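Local structure of N-acetylmuramoyl-L-alanine amidase domain-containing protein SAOUHSC_02979 (Staphylococcus aureus, 5T1Q) at residues M246-G251 / H276-R281; Y256-M261 / T266-D271; Q20-D25 / K29-T34. The protein probably acts as a secreted cell-wall amidase, this chain being the portion that carries its glucosaminidase-type region and its CHAP domain. One frame throughout, in Å; residues are numbered along the deposited sequence. Where two conformers were deposited one is given.

Interaction 1 (M246-G251 / H276-R281); sequences MPYPHG and HNWNNR. With NA (sodium ion), chain E.
A buried aromatic contact, Tyr248 against Trp278, ties the loop ahead of helix 253-262 to the start of helix 278-284. The two side chains come from opposite directions, and CZ2 of Trp278 lies over one face of the Tyr248 ring, displaced toward its rim, 3.6 Å from Tyr248 CZ. Their planes meet at 41°, an oblique packing that is neither a stack nor edge-to-face. Polar partners elsewhere fix both rings: Tyr248 OH bonds to Ser269 and Leu272, and Trp278 NE1 to the carbonyl of Gly273. Both segments belong to the CHAP domain, a papain-like fold, and Trp278 comes near, without touching, Cys253, His314 and Glu331, whose geometry is consistent with the Cys-His-Glu triad of such enzymes. The far side of the same helical turn holds a sodium ion. His276 O binds it at 2.2 Å, Asn279 OD1 at 2.5 Å and Asn280 OD1 at 2.3 Å, while Glu302 and two waters complete six ligands. Both asparagines carry CG between the backbone N and the carbonyl carbon (chi1 60° and 45°), which swings their amide oxygens back to the metal.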
HETATM    1  N   MSE A 246      12.454  -2.764   8.177  0.50 44.47           N
HETATM    2  CA  MSE A 246      11.980  -1.636   7.380  0.50 40.52           C
HETATM    3  C   MSE A 246      13.033  -0.566   7.266  0.50 37.50           C
HETATM    4  O   MSE A 246      12.960   0.444   7.952  0.50 36.84           O
HETATM    5  CB  MSE A 246      10.772  -1.092   8.132  0.50 40.54           C
HETATM    6  CG  MSE A 246       9.940  -0.156   7.265  0.50 39.33           C
HETATM    7 SE   MSE A 246       8.967  -1.177   5.893  0.50 37.83          SE
HETATM    8  CE  MSE A 246       8.638  -2.843   6.892  0.50 39.86           C
ATOM      9  N   PRO A 247      14.025  -0.768   6.405  1.00 34.92           N
ATOM     10  CA  PRO A 247      15.101   0.227   6.252  1.00 32.51           C
ATOM     11  C   PRO A 247      14.676   1.517   5.514  1.00 28.43           C
ATOM     12  O   PRO A 247      15.303   2.547   5.705  1.00 27.29           O
ATOM     13  CB  PRO A 247      16.186  -0.544   5.486  1.00 32.79           C
ATOM     14  CG  PRO A 247      15.435  -1.546   4.699  1.00 33.11           C
ATOM     15  CD  PRO A 247      14.175  -1.881   5.451  1.00 33.78           C
ATOM     16  N   TYR A 248      13.621   1.446   4.702  1.00 25.35           N
ATOM     17  CA  TYR A 248      13.085   2.612   3.975  1.00 23.91           C
ATOM     18  C   TYR A 248      11.553   2.672   4.186  1.00 24.12           C
ATOM     19  O   TYR A 248      10.928   1.637   4.414  1.00 24.20           O
ATOM     20  CB  TYR A 248      13.432   2.527   2.467  1.00 22.19           C
ATOM     21  CG  TYR A 248      14.927   2.452   2.198  1.00 21.16           C
ATOM     22  CD1 TYR A 248      15.705   3.603   2.181  1.00 20.61           C
ATOM     23  CD2 TYR A 248      15.571   1.221   2.012  1.00 20.93           C
ATOM     24  CE1 TYR A 248      17.070   3.547   1.975  1.00 20.43           C
ATOM     25  CE2 TYR A 248      16.952   1.153   1.796  1.00 20.43           C
ATOM     26  CZ  TYR A 248      17.686   2.316   1.779  1.00 20.51           C
ATOM     27  OH  TYR A 248      19.037   2.281   1.578  1.00 20.84           O
ATOM     28  N   PRO A 249      10.947   3.881   4.133  1.00 24.37           N
ATOM     29  CA  PRO A 249       9.490   4.004   4.330  1.00 24.46           C
ATOM     30  C   PRO A 249       8.700   3.083   3.405  1.00 23.98           C
ATOM     31  O   PRO A 249       8.897   3.092   2.194  1.00 22.62           O
ATOM     32  CB  PRO A 249       9.216   5.466   3.996  1.00 24.60           C
ATOM     33  CG  PRO A 249      10.488   6.165   4.315  1.00 24.54           C
ATOM     34  CD  PRO A 249      11.577   5.207   3.955  1.00 24.07           C
ATOM     35  N   HIS A 250       7.828   2.288   4.001  1.00 24.52           N
ATOM     36  CA  HIS A 250       7.040   1.310   3.285  1.00 24.88           C
ATOM     37  C   HIS A 250       6.400   1.793   1.980  1.00 24.25           C
ATOM     38  O   HIS A 250       5.774   2.853   1.929  1.00 23.39           O
ATOM     39  CB  HIS A 250       5.949   0.775   4.205  1.00 26.62           C
ATOM     40  CG  HIS A 250       5.272  -0.439   3.673  1.00 26.79           C
ATOM     41  ND1 HIS A 250       4.120  -0.379   2.919  1.00 26.60           N
ATOM     42  CD2 HIS A 250       5.600  -1.747   3.768  1.00 27.14           C
ATOM     43  CE1 HIS A 250       3.769  -1.602   2.570  1.00 26.80           C
ATOM     44  NE2 HIS A 250       4.644  -2.450   3.079  1.00 27.42           N
ATOM     45  N   GLY A 251       6.568   0.982   0.933  1.00 23.46           N
ATOM     46  CA  GLY A 251       5.983   1.281  -0.373  1.00 23.20           C
ATOM     47  C   GLY A 251       6.708   2.262  -1.275  1.00 22.13           C
ATOM     48  O   GLY A 251       6.459   2.272  -2.469  1.00 21.69           O
ATOM     49  N   HIS A 276      18.338   9.381  -5.260  1.00 18.88           N
ATOM     50  CA  HIS A 276      19.449   9.921  -6.027  1.00 19.51           C
ATOM     51  C   HIS A 276      20.807   9.741  -5.362  1.00 19.98           C
ATOM     52  O   HIS A 276      21.830   9.801  -6.053  1.00 19.99           O
ATOM     53  CB  HIS A 276      19.231  11.405  -6.364  1.00 20.69           C
ATOM     54  CG  HIS A 276      19.308  12.305  -5.186  1.00 21.98           C
ATOM     55  ND1 HIS A 276      20.380  13.136  -4.969  1.00 23.77           N
ATOM     56  CD2 HIS A 276      18.476  12.474  -4.129  1.00 22.91           C
ATOM     57  CE1 HIS A 276      20.194  13.803  -3.843  1.00 23.96           C
ATOM     58  NE2 HIS A 276      19.058  13.406  -3.303  1.00 23.54           N
ATOM     59  N   ASN A 277      20.827   9.581  -4.033  1.00 19.54           N
ATOM     60  CA  ASN A 277      22.073   9.356  -3.322  1.00 20.06           C
ATOM     61  C   ASN A 277      22.521   7.913  -3.334  1.00 19.19           C
ATOM     62  O   ASN A 277      23.592   7.616  -2.837  1.00 19.09           O
ATOM     63  CB  ASN A 277      21.958   9.788  -1.857  1.00 21.20           C
ATOM     64  CG  ASN A 277      22.100  11.276  -1.673  1.00 22.64           C
ATOM     65  OD1 ASN A 277      22.900  11.923  -2.346  1.00 24.21           O
ATOM     66  ND2 ASN A 277      21.364  11.821  -0.715  1.00 23.38           N
ATOM     67  N   TRP A 278      21.718   7.015  -3.891  1.00 18.18           N
ATOM     68  CA  TRP A 278      22.075   5.593  -3.867  1.00 17.79           C
ATOM     69  C   TRP A 278      23.370   5.248  -4.595  1.00 17.95           C
ATOM     70  O   TRP A 278      24.193   4.504  -4.064  1.00 17.59           O
ATOM     71  CB  TRP A 278      20.918   4.745  -4.395  1.00 17.12           C
ATOM     72  CG  TRP A 278      19.861   4.456  -3.356  1.00 16.96           C
ATOM     73  CD1 TRP A 278      19.370   5.308  -2.422  1.00 17.25           C
ATOM     74  CD2 TRP A 278      19.105   3.250  -3.233  1.00 16.62           C
ATOM     75  NE1 TRP A 278      18.392   4.675  -1.665  1.00 17.27           N
ATOM     76  CE2 TRP A 278      18.204   3.420  -2.162  1.00 16.73           C
ATOM     77  CE3 TRP A 278      19.104   2.034  -3.927  1.00 16.47           C
ATOM     78  CZ2 TRP A 278      17.323   2.422  -1.758  1.00 16.89           C
ATOM     79  CZ3 TRP A 278      18.240   1.028  -3.508  1.00 16.44           C
ATOM     80  CH2 TRP A 278      17.362   1.232  -2.439  1.00 16.69           C
ATOM     81  N   ASN A 279      23.561   5.805  -5.795  1.00 18.19           N
ATOM     82  CA  ASN A 279      24.742   5.472  -6.585  1.00 18.40           C
ATOM     83  C   ASN A 279      26.059   5.956  -5.965  1.00 19.00           C
ATOM     84  O   ASN A 279      27.009   5.185  -5.875  1.00 19.09           O
ATOM     85  CB  ASN A 279      24.591   5.879  -8.069  1.00 18.38           C
ATOM     86  CG  ASN A 279      24.360   7.359  -8.264  1.00 18.84           C
ATOM     87  OD1 ASN A 279      23.898   8.065  -7.354  1.00 19.30           O
ATOM     88  ND2 ASN A 279      24.654   7.841  -9.456  1.00 18.97           N
ATOM     89  N   ASN A 280      26.119   7.219  -5.547  1.00 19.56           N
ATOM     90  CA  ASN A 280      27.341   7.765  -4.920  1.00 20.55           C
ATOM     91  C   ASN A 280      27.572   7.144  -3.522  1.00 20.73           C
ATOM     92  O   ASN A 280      28.690   6.816  -3.173  1.00 21.39           O
ATOM     93  CB  ASN A 280      27.326   9.299  -4.843  1.00 21.36           C
ATOM     94  CG  ASN A 280      26.004   9.845  -4.359  1.00 21.92           C
ATOM     95  OD1 ASN A 280      24.991   9.760  -5.074  1.00 22.64           O
ATOM     96  ND2 ASN A 280      25.987  10.414  -3.168  1.00 22.27           N
ATOM     97  N   ARG A 281      26.525   6.957  -2.727  1.00 20.22           N
ATOM     98  CA  ARG A 281      26.737   6.325  -1.438  1.00 20.45           C
ATOM     99  C   ARG A 281      27.132   4.856  -1.589  1.00 20.18           C
ATOM    100  O   ARG A 281      28.031   4.400  -0.891  1.00 20.72           O
ATOM    101  CB  ARG A 281      25.523   6.453  -0.535  1.00 20.78           C
ATOM    102  CG  ARG A 281      25.284   7.873  -0.044  1.00 21.31           C
ATOM    103  CD  ARG A 281      24.303   7.894   1.110  1.00 21.72           C
ATOM    104  NE  ARG A 281      23.949   9.256   1.476  1.00 22.37           N
ATOM    105  CZ  ARG A 281      23.089   9.585   2.431  1.00 23.22           C
ATOM    106  NH1 ARG A 281      22.484   8.650   3.184  1.00 23.72           N
ATOM    107  NH2 ARG A 281      22.838  10.866   2.653  1.00 23.91           N
TER
HETATM  108 NA    NA E 701      23.731  10.484  -6.914  1.00 25.76          NA
HETATM  109  O   HOH W   1      23.361  12.497  -5.916  1.00 32.74           O
HETATM  110  O   HOH W   2      25.746  11.148  -8.356  1.00 36.15           O

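Interaction 2 (Y256-M261 / T266-D271); sequences YVYNRM and TSISGD
Thr266 meets Met261 where the chain returns after helix 253-262. Its backbone N gives a weak hydrogen bond to Met261 O, 3.4 Å long and bent to 150°. The Thr266 side chain crosses the selenomethionine at about a right angle, with OG1 3.6 Å from Met261 CE; a water bound 2.6 Å from Thr266 OG1 also reaches weakly toward the same Met261 carbonyl. Ser267 turns its side chain away from the helix, and Ile268 then points in. Its CG2 sits between two helix residues, 4.0 Å from Met261 SE and 4.0 Å from Tyr258 CD2, so one methyl touches both the selenium of Met261 and the rim of the Tyr258 ring. Met261 gets its selenium there by keeping CG anti to the carbonyl carbon (chi1 -77°) and bending only at its last torsion. The Ile268 carbonyl O approaches the edge of the Tyr258 ring, near its plane, at 3.2 Å from CE2. A second water, over one face of that ring, receives a weak bond from Ile268 N and donates to Tyr258 O, bridging the backbones. Farther along, Ser269 OG donates to Asp271 OD1 at 2.7 Å, linking the two side chains that flank Gly270; the other carboxylate oxygen of Asp271 pairs with Arg285. In the CHAP domain this returning loop, extended from Thr266 to Ile268, thus lies along helix 253-262, whose Val257 and Met261 rest on strands 298-301 and 314-321, while Trp278 of helix 278-284 touches both Val257 and Ile268.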
ATOM      1  N   TYR A 256      10.868  -0.418  -2.287  1.00 18.09           N
ATOM      2  CA  TYR A 256      10.541  -1.440  -3.280  1.00 17.83           C
ATOM      3  C   TYR A 256      11.800  -2.116  -3.807  1.00 17.29           C
ATOM      4  O   TYR A 256      11.852  -3.343  -3.875  1.00 17.17           O
ATOM      5  CB  TYR A 256       9.675  -0.879  -4.440  1.00 17.24           C
ATOM      6  CG  TYR A 256       9.492  -1.903  -5.523  1.00 17.49           C
ATOM      7  CD1 TYR A 256       8.509  -2.895  -5.415  1.00 17.77           C
ATOM      8  CD2 TYR A 256      10.341  -1.926  -6.642  1.00 17.01           C
ATOM      9  CE1 TYR A 256       8.366  -3.856  -6.392  1.00 18.05           C
ATOM     10  CE2 TYR A 256      10.217  -2.904  -7.615  1.00 17.04           C
ATOM     11  CZ  TYR A 256       9.228  -3.860  -7.490  1.00 17.57           C
ATOM     12  OH  TYR A 256       9.094  -4.817  -8.450  1.00 17.65           O
ATOM     13  N   VAL A 257      12.809  -1.325  -4.172  1.00 16.63           N
ATOM     14  CA  VAL A 257      14.038  -1.905  -4.706  1.00 16.86           C
ATOM     15  C   VAL A 257      14.778  -2.787  -3.666  1.00 17.96           C
ATOM     16  O   VAL A 257      15.304  -3.851  -4.004  1.00 17.91           O
ATOM     17  CB  VAL A 257      14.960  -0.834  -5.303  1.00 16.28           C
ATOM     18  CG1 VAL A 257      16.232  -1.470  -5.836  1.00 16.19           C
ATOM     19  CG2 VAL A 257      14.245  -0.059  -6.413  1.00 16.07           C
ATOM     20  N   TYR A 258      14.811  -2.336  -2.420  1.00 19.31           N
ATOM     21  CA  TYR A 258      15.402  -3.099  -1.338  1.00 20.95           C
ATOM     22  C   TYR A 258      14.744  -4.478  -1.249  1.00 21.17           C
ATOM     23  O   TYR A 258      15.439  -5.498  -1.217  1.00 20.50           O
ATOM     24  CB  TYR A 258      15.253  -2.345  -0.009  1.00 22.69           C
ATOM     25  CG  TYR A 258      15.711  -3.128   1.214  1.00 24.92           C
ATOM     26  CD1 TYR A 258      14.835  -3.991   1.884  1.00 26.50           C
ATOM     27  CD2 TYR A 258      17.005  -2.996   1.704  1.00 26.32           C
ATOM     28  CE1 TYR A 258      15.252  -4.719   3.001  1.00 28.73           C
ATOM     29  CE2 TYR A 258      17.430  -3.716   2.818  1.00 28.34           C
ATOM     30  CZ  TYR A 258      16.554  -4.579   3.454  1.00 29.75           C
ATOM     31  OH  TYR A 258      16.986  -5.277   4.563  1.00 35.20           O
ATOM     32  N   ASN A 259      13.406  -4.497  -1.235  1.00 21.93           N
ATOM     33  CA  ASN A 259      12.645  -5.763  -1.140  1.00 23.07           C
ATOM     34  C   ASN A 259      12.741  -6.627  -2.382  1.00 22.81           C
ATOM     35  O   ASN A 259      12.948  -7.831  -2.287  1.00 23.02           O
ATOM     36  CB  ASN A 259      11.178  -5.502  -0.790  1.00 24.21           C
ATOM     37  CG  ASN A 259      10.988  -5.165   0.683  1.00 26.31           C
ATOM     38  OD1 ASN A 259      10.962  -4.002   1.066  1.00 28.63           O
ATOM     39  ND2 ASN A 259      10.967  -6.177   1.517  1.00 28.21           N
ATOM     40  N   ARG A 260      12.625  -6.017  -3.552  1.00 22.51           N
ATOM     41  CA  ARG A 260      12.682  -6.786  -4.788  1.00 22.48           C
ATOM     42  C   ARG A 260      14.029  -7.470  -4.931  1.00 23.39           C
ATOM     43  O   ARG A 260      14.092  -8.615  -5.359  1.00 22.98           O
ATOM     44  CB  ARG A 260      12.376  -5.888  -5.993  1.00 21.74           C
ATOM     45  CG  ARG A 260      12.371  -6.586  -7.349  1.00 21.58           C
ATOM     46  CD  ARG A 260      11.339  -7.685  -7.406  1.00 21.94           C
ATOM     47  NE  ARG A 260      11.192  -8.246  -8.743  1.00 22.09           N
ATOM     48  CZ  ARG A 260      10.396  -9.265  -9.049  1.00 22.48           C
ATOM     49  NH1 ARG A 260       9.674  -9.869  -8.105  1.00 23.20           N
ATOM     50  NH2 ARG A 260      10.331  -9.697 -10.305  1.00 22.86           N
HETATM   51  N   MSE A 261      15.102  -6.773  -4.544  1.00 24.89           N
HETATM   52  CA  MSE A 261      16.461  -7.338  -4.618  1.00 27.14           C
HETATM   53  C   MSE A 261      16.585  -8.545  -3.713  1.00 28.30           C
HETATM   54  O   MSE A 261      17.239  -9.529  -4.063  1.00 27.95           O
HETATM   55  CB  MSE A 261      17.531  -6.316  -4.239  1.00 28.36           C
HETATM   56  CG  MSE A 261      17.783  -5.341  -5.389  1.00 30.23           C
HETATM   57 SE   MSE A 261      19.121  -3.989  -4.845  1.00 32.74          SE
HETATM   58  CE  MSE A 261      20.609  -5.066  -5.529  1.00 32.61           C
ATOM     59  N   THR A 266      19.969 -11.061  -2.797  1.00 38.11           N
ATOM     60  CA  THR A 266      21.013 -10.047  -2.811  1.00 37.97           C
ATOM     61  C   THR A 266      20.500  -8.864  -2.021  1.00 36.25           C
ATOM     62  O   THR A 266      19.303  -8.581  -2.008  1.00 34.97           O
ATOM     63  CB  THR A 266      21.449  -9.627  -4.241  1.00 39.04           C
ATOM     64  OG1 THR A 266      20.595  -8.603  -4.760  1.00 39.61           O
ATOM     65  CG2 THR A 266      21.469 -10.832  -5.189  1.00 39.99           C
ATOM     66  N   SER A 267      21.405  -8.189  -1.336  1.00 35.55           N
ATOM     67  CA  SER A 267      21.006  -7.079  -0.498  1.00 34.82           C
ATOM     68  C   SER A 267      21.755  -5.790  -0.782  1.00 33.00           C
ATOM     69  O   SER A 267      22.832  -5.774  -1.387  1.00 30.77           O
ATOM     70  CB  SER A 267      21.192  -7.455   0.967  1.00 36.93           C
ATOM     71  OG  SER A 267      22.558  -7.671   1.268  1.00 38.96           O
ATOM     72  N   ILE A 268      21.133  -4.714  -0.315  1.00 32.13           N
ATOM     73  CA  ILE A 268      21.649  -3.373  -0.400  1.00 30.23           C
ATOM     74  C   ILE A 268      21.357  -2.746   0.977  1.00 28.76           C
ATOM     75  O   ILE A 268      20.298  -2.997   1.544  1.00 28.54           O
ATOM     76  CB  ILE A 268      20.981  -2.648  -1.587  1.00 30.22           C
ATOM     77  CG1 ILE A 268      21.797  -1.435  -1.989  1.00 30.48           C
ATOM     78  CG2 ILE A 268      19.522  -2.265  -1.291  1.00 30.40           C
ATOM     79  CD1 ILE A 268      21.447  -0.925  -3.368  1.00 30.41           C
ATOM     80  N   SER A 269      22.287  -1.966   1.536  1.00 27.49           N
ATOM     81  CA  SER A 269      22.083  -1.397   2.885  1.00 27.24           C
ATOM     82  C   SER A 269      20.932  -0.395   3.010  1.00 25.22           C
ATOM     83  O   SER A 269      20.415   0.125   2.014  1.00 23.70           O
ATOM     84  CB  SER A 269      23.365  -0.778   3.440  1.00 28.49           C
ATOM     85  OG  SER A 269      23.849   0.226   2.598  1.00 28.63           O
ATOM     86  N   GLY A 270      20.563  -0.135   4.256  1.00 24.64           N
ATOM     87  CA  GLY A 270      19.461   0.754   4.578  1.00 24.19           C
ATOM     88  C   GLY A 270      19.840   2.197   4.809  1.00 23.62           C
ATOM     89  O   GLY A 270      18.956   3.017   5.112  1.00 23.39           O
ATOM     90  N   ASP A 271      21.130   2.517   4.633  1.00 23.04           N
ATOM     91  CA  ASP A 271      21.664   3.849   4.885  1.00 22.95           C
ATOM     92  C   ASP A 271      21.948   4.659   3.606  1.00 22.04           C
ATOM     93  O   ASP A 271      22.675   5.658   3.653  1.00 21.87           O
ATOM     94  CB  ASP A 271      22.957   3.740   5.725  1.00 23.78           C
ATOM     95  CG  ASP A 271      24.211   3.289   4.893  1.00 24.02           C
ATOM     96  OD1 ASP A 271      24.076   2.595   3.848  1.00 23.63           O
ATOM     97  OD2 ASP A 271      25.342   3.642   5.289  1.00 24.32           O
TER
HETATM   98  O   HOH W   3      17.918  -5.725  -0.210  1.00 44.45           O
HETATM   99  O   HOH W   4      19.108  -8.880  -6.899  1.00 46.93           O

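Interaction 3 (Q20-D25 / K29-T34); sequences QSFNND and KDTRAT
The Phe22 ring points its edge at Thr31: the hydroxyl OG1 lies in the ring plane, 3.3 Å from CE1, and the methyl CG2 follows at 3.8 Å from the same CE1. One face of the ring is occupied by Pro249, whose CD sits almost under the ring centre, 3.9 Å from Phe22 CE2. Elsewhere on the rim, Phe22 CE2 comes 3.3 Å from Met246 O. The aromatic ring is therefore lodged between the CHAP-domain loop 246-251 and the segment 29-34, though it remains partly exposed. With CG anti to the carbonyl carbon (chi1 -63°), Phe22 leaves its backbone at a slant and only the far end reaches across. Thr31 OG1 is itself held by a hydrogen bond to the carbonyl of Asn27, which fixes the hydroxyl's rotation; its oxygen then faces the slightly positive C-H rim of the ring, a favourable if weak electrostatic match.

Nearer the bend, Asp30 OD2 stands 3.7 Å from Asp25 O, a loose approach of two acceptors and no bond, in a part where Asp25 is poorly ordered. The other Asp30 oxygen, OD1, accepts from the backbone N of Asn27, so the carboxylate braces the connecting residues. The two arms have different anchors: Gln20 and Ser21 bond to Thr254, Asp274 and Ala275, whereas Arg32 forms a salt bridge with Glu92 and a hydrogen bond with Thr124. The chain thus runs from the CHAP domain over to the glucosaminidase-type region. The reversal between them begins with an Asx turn, in which Asn23 OD1 accepts from Asp25 N at 2.7 Å and also from the backbone N of Val26.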
ATOM      1  N   GLN A  20      11.318   9.333   1.212  1.00 30.59           N
ATOM      2  CA  GLN A  20      11.904   8.117   0.626  1.00 28.94           C
ATOM      3  C   GLN A  20      12.907   7.437   1.564  1.00 29.06           C
ATOM      4  O   GLN A  20      13.395   6.334   1.267  1.00 27.74           O
ATOM      5  CB  GLN A  20      12.654   8.466  -0.664  1.00 28.93           C
ATOM      6  CG  GLN A  20      11.778   9.002  -1.792  1.00 28.40           C
ATOM      7  CD  GLN A  20      12.536   9.126  -3.094  1.00 28.34           C
ATOM      8  OE1 GLN A  20      13.761   8.967  -3.141  1.00 28.63           O
ATOM      9  NE2 GLN A  20      11.809   9.402  -4.169  1.00 27.92           N
ATOM     10  N   SER A  21      13.267   8.115   2.647  1.00 30.44           N
ATOM     11  CA  SER A  21      14.224   7.562   3.608  1.00 31.35           C
ATOM     12  C   SER A  21      13.925   8.078   4.999  1.00 33.08           C
ATOM     13  O   SER A  21      13.235   9.075   5.151  1.00 33.37           O
ATOM     14  CB  SER A  21      15.666   7.931   3.217  1.00 32.15           C
ATOM     15  OG  SER A  21      15.862   9.330   3.204  1.00 33.58           O
ATOM     16  N   PHE A  22      14.430   7.376   6.009  1.00 34.43           N
ATOM     17  CA  PHE A  22      14.242   7.804   7.393  1.00 36.79           C
ATOM     18  C   PHE A  22      15.431   8.628   7.811  1.00 40.05           C
ATOM     19  O   PHE A  22      16.520   8.478   7.280  1.00 40.23           O
ATOM     20  CB  PHE A  22      14.131   6.625   8.354  1.00 36.16           C
ATOM     21  CG  PHE A  22      12.946   5.745   8.104  1.00 34.25           C
ATOM     22  CD1 PHE A  22      11.665   6.211   8.331  1.00 34.04           C
ATOM     23  CD2 PHE A  22      13.115   4.426   7.704  1.00 32.75           C
ATOM     24  CE1 PHE A  22      10.575   5.396   8.129  1.00 32.55           C
ATOM     25  CE2 PHE A  22      12.024   3.609   7.510  1.00 31.25           C
ATOM     26  CZ  PHE A  22      10.752   4.094   7.718  1.00 31.12           C
ATOM     27  N   ASN A  23      15.211   9.495   8.782  1.00 43.59           N
ATOM     28  CA  ASN A  23      16.277  10.292   9.362  1.00 47.76           C
ATOM     29  C   ASN A  23      15.937  10.462  10.849  1.00 51.51           C
ATOM     30  O   ASN A  23      15.107   9.718  11.383  1.00 50.16           O
ATOM     31  CB  ASN A  23      16.429  11.621   8.596  1.00 48.77           C
ATOM     32  CG  ASN A  23      15.117  12.381   8.467  1.00 48.70           C
ATOM     33  OD1 ASN A  23      14.372  12.543   9.436  1.00 49.10           O
ATOM     34  ND2 ASN A  23      14.830  12.849   7.260  1.00 47.98           N
ATOM     35  N   ASN A  24      16.580  11.407  11.522  1.00 57.68           N
ATOM     36  CA  ASN A  24      16.277  11.652  12.939  1.00 62.85           C
ATOM     37  C   ASN A  24      14.863  12.245  13.161  1.00 65.32           C
ATOM     38  O   ASN A  24      14.297  12.081  14.241  1.00 68.38           O
ATOM     39  CB  ASN A  24      17.356  12.535  13.576  1.00 66.57           C
ATOM     40  CG  ASN A  24      18.727  11.857  13.605  1.00 67.63           C
ATOM     41  OD1 ASN A  24      18.842  10.641  13.426  1.00 66.92           O
ATOM     42  ND2 ASN A  24      19.769  12.644  13.834  1.00 70.49           N
ATOM     43  N   ASP A  25      14.288  12.884  12.135  1.00 66.71           N
ATOM     44  CA  ASP A  25      12.943  13.491  12.228  1.00 68.05           C
ATOM     45  C   ASP A  25      11.819  12.538  11.800  1.00 65.70           C
ATOM     46  O   ASP A  25      10.835  12.375  12.518  1.00 67.10           O
ATOM     47  CB  ASP A  25      12.880  14.775  11.384  1.00 70.62           C
ATOM     48  CG  ASP A  25      13.849  15.863  11.878  1.00 75.28           C
ATOM     49  OD1 ASP A  25      14.288  15.807  13.051  1.00 78.06           O
ATOM     50  OD2 ASP A  25      14.156  16.791  11.092  1.00 77.28           O
ATOM     51  N   LYS A  29       8.300   4.949  13.760  1.00 50.51           N
ATOM     52  CA  LYS A  29       7.181   5.107  14.684  1.00 50.97           C
ATOM     53  C   LYS A  29       6.093   6.048  14.174  1.00 50.02           C
ATOM     54  O   LYS A  29       5.000   6.043  14.722  1.00 51.40           O
ATOM     55  CB  LYS A  29       7.638   5.580  16.078  1.00 53.16           C
ATOM     56  CG  LYS A  29       8.017   7.054  16.162  1.00 55.58           C
ATOM     57  CD  LYS A  29       8.175   7.533  17.602  1.00 58.48           C
ATOM     58  CE  LYS A  29       8.388   9.043  17.646  1.00 60.55           C
ATOM     59  NZ  LYS A  29       8.391   9.585  19.037  1.00 63.56           N
ATOM     60  N   ASP A  30       6.396   6.882  13.175  1.00 48.88           N
ATOM     61  CA  ASP A  30       5.387   7.813  12.632  1.00 48.37           C
ATOM     62  C   ASP A  30       5.174   7.687  11.117  1.00 44.96           C
ATOM     63  O   ASP A  30       4.732   8.632  10.465  1.00 44.82           O
ATOM     64  CB  ASP A  30       5.694   9.267  13.035  1.00 51.51           C
ATOM     65  CG  ASP A  30       6.973   9.811  12.405  1.00 52.76           C
ATOM     66  OD1 ASP A  30       7.477   9.232  11.412  1.00 50.24           O
ATOM     67  OD2 ASP A  30       7.466  10.843  12.915  1.00 55.18           O
ATOM     68  N   THR A  31       5.480   6.518  10.570  1.00 41.84           N
ATOM     69  CA  THR A  31       5.265   6.276   9.156  1.00 39.59           C
ATOM     70  C   THR A  31       4.370   5.062   9.010  1.00 36.86           C
ATOM     71  O   THR A  31       4.627   4.007   9.593  1.00 36.23           O
ATOM     72  CB  THR A  31       6.583   6.113   8.369  1.00 39.58           C
ATOM     73  OG1 THR A  31       7.345   5.023   8.906  1.00 40.22           O
ATOM     74  CG2 THR A  31       7.394   7.405   8.436  1.00 41.08           C
ATOM     75  N   ARG A  32       3.295   5.241   8.258  1.00 35.09           N
ATOM     76  CA  ARG A  32       2.333   4.179   8.028  1.00 33.82           C
ATOM     77  C   ARG A  32       2.799   3.174   6.987  1.00 32.56           C
ATOM     78  O   ARG A  32       3.760   3.395   6.249  1.00 32.54           O
ATOM     79  CB  ARG A  32       1.001   4.755   7.531  1.00 33.19           C
ATOM     80  CG  ARG A  32       0.255   5.646   8.512  1.00 34.18           C
ATOM     81  CD  ARG A  32      -1.114   6.047   7.954  1.00 33.51           C
ATOM     82  NE  ARG A  32      -2.005   4.895   7.768  1.00 32.24           N
ATOM     83  CZ  ARG A  32      -3.220   4.938   7.205  1.00 31.56           C
ATOM     84  NH1 ARG A  32      -3.932   3.822   7.102  1.00 30.45           N
ATOM     85  NH2 ARG A  32      -3.727   6.083   6.748  1.00 31.94           N
ATOM     86  N   ALA A  33       2.094   2.055   6.967  1.00 31.81           N
ATOM     87  CA  ALA A  33       2.261   1.039   5.971  1.00 30.85           C
ATOM     88  C   ALA A  33       0.836   0.698   5.541  1.00 30.56           C
ATOM     89  O   ALA A  33      -0.055   0.565   6.384  1.00 30.55           O
ATOM     90  CB  ALA A  33       2.973  -0.176   6.536  1.00 30.91           C
ATOM     91  N   THR A  34       0.610   0.657   4.233  1.00 30.10           N
ATOM     92  CA  THR A  34      -0.685   0.285   3.657  1.00 30.26           C
ATOM     93  C   THR A  34      -0.417  -0.717   2.544  1.00 29.68           C
ATOM     94  O   THR A  34       0.702  -0.833   2.073  1.00 29.28           O
ATOM     95  CB  THR A  34      -1.465   1.501   3.123  1.00 30.80           C
ATOM     96  OG1 THR A  34      -0.603   2.305   2.317  1.00 31.40           O
ATOM     97  CG2 THR A  34      -1.987   2.371   4.265  1.00 31.70           C
TER

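Interaction 3 comes first along the chain, in the loop between helix 9-13 and strand 37-39; interactions 1 and 2 follow in the CHAP domain, where 256-261 and 266-271 both fall between the two segments of interaction 1. Interactions 1 and 2, with centres about 8 Å apart, touch directly: Arg281 NH1 reaches Asp271 O, and Pro247 packs on Tyr258. Helices 253-262 and 278-284 are thereby packed with their connecting loop as one unit. Interaction 3 sits about 12 Å from interaction 1, centre to centre, and touches it through loop 246-251, so the N-terminal segment is bound against the CHAP domain; interaction 2 is about 16 Å from interaction 3, centre to centre, without touching.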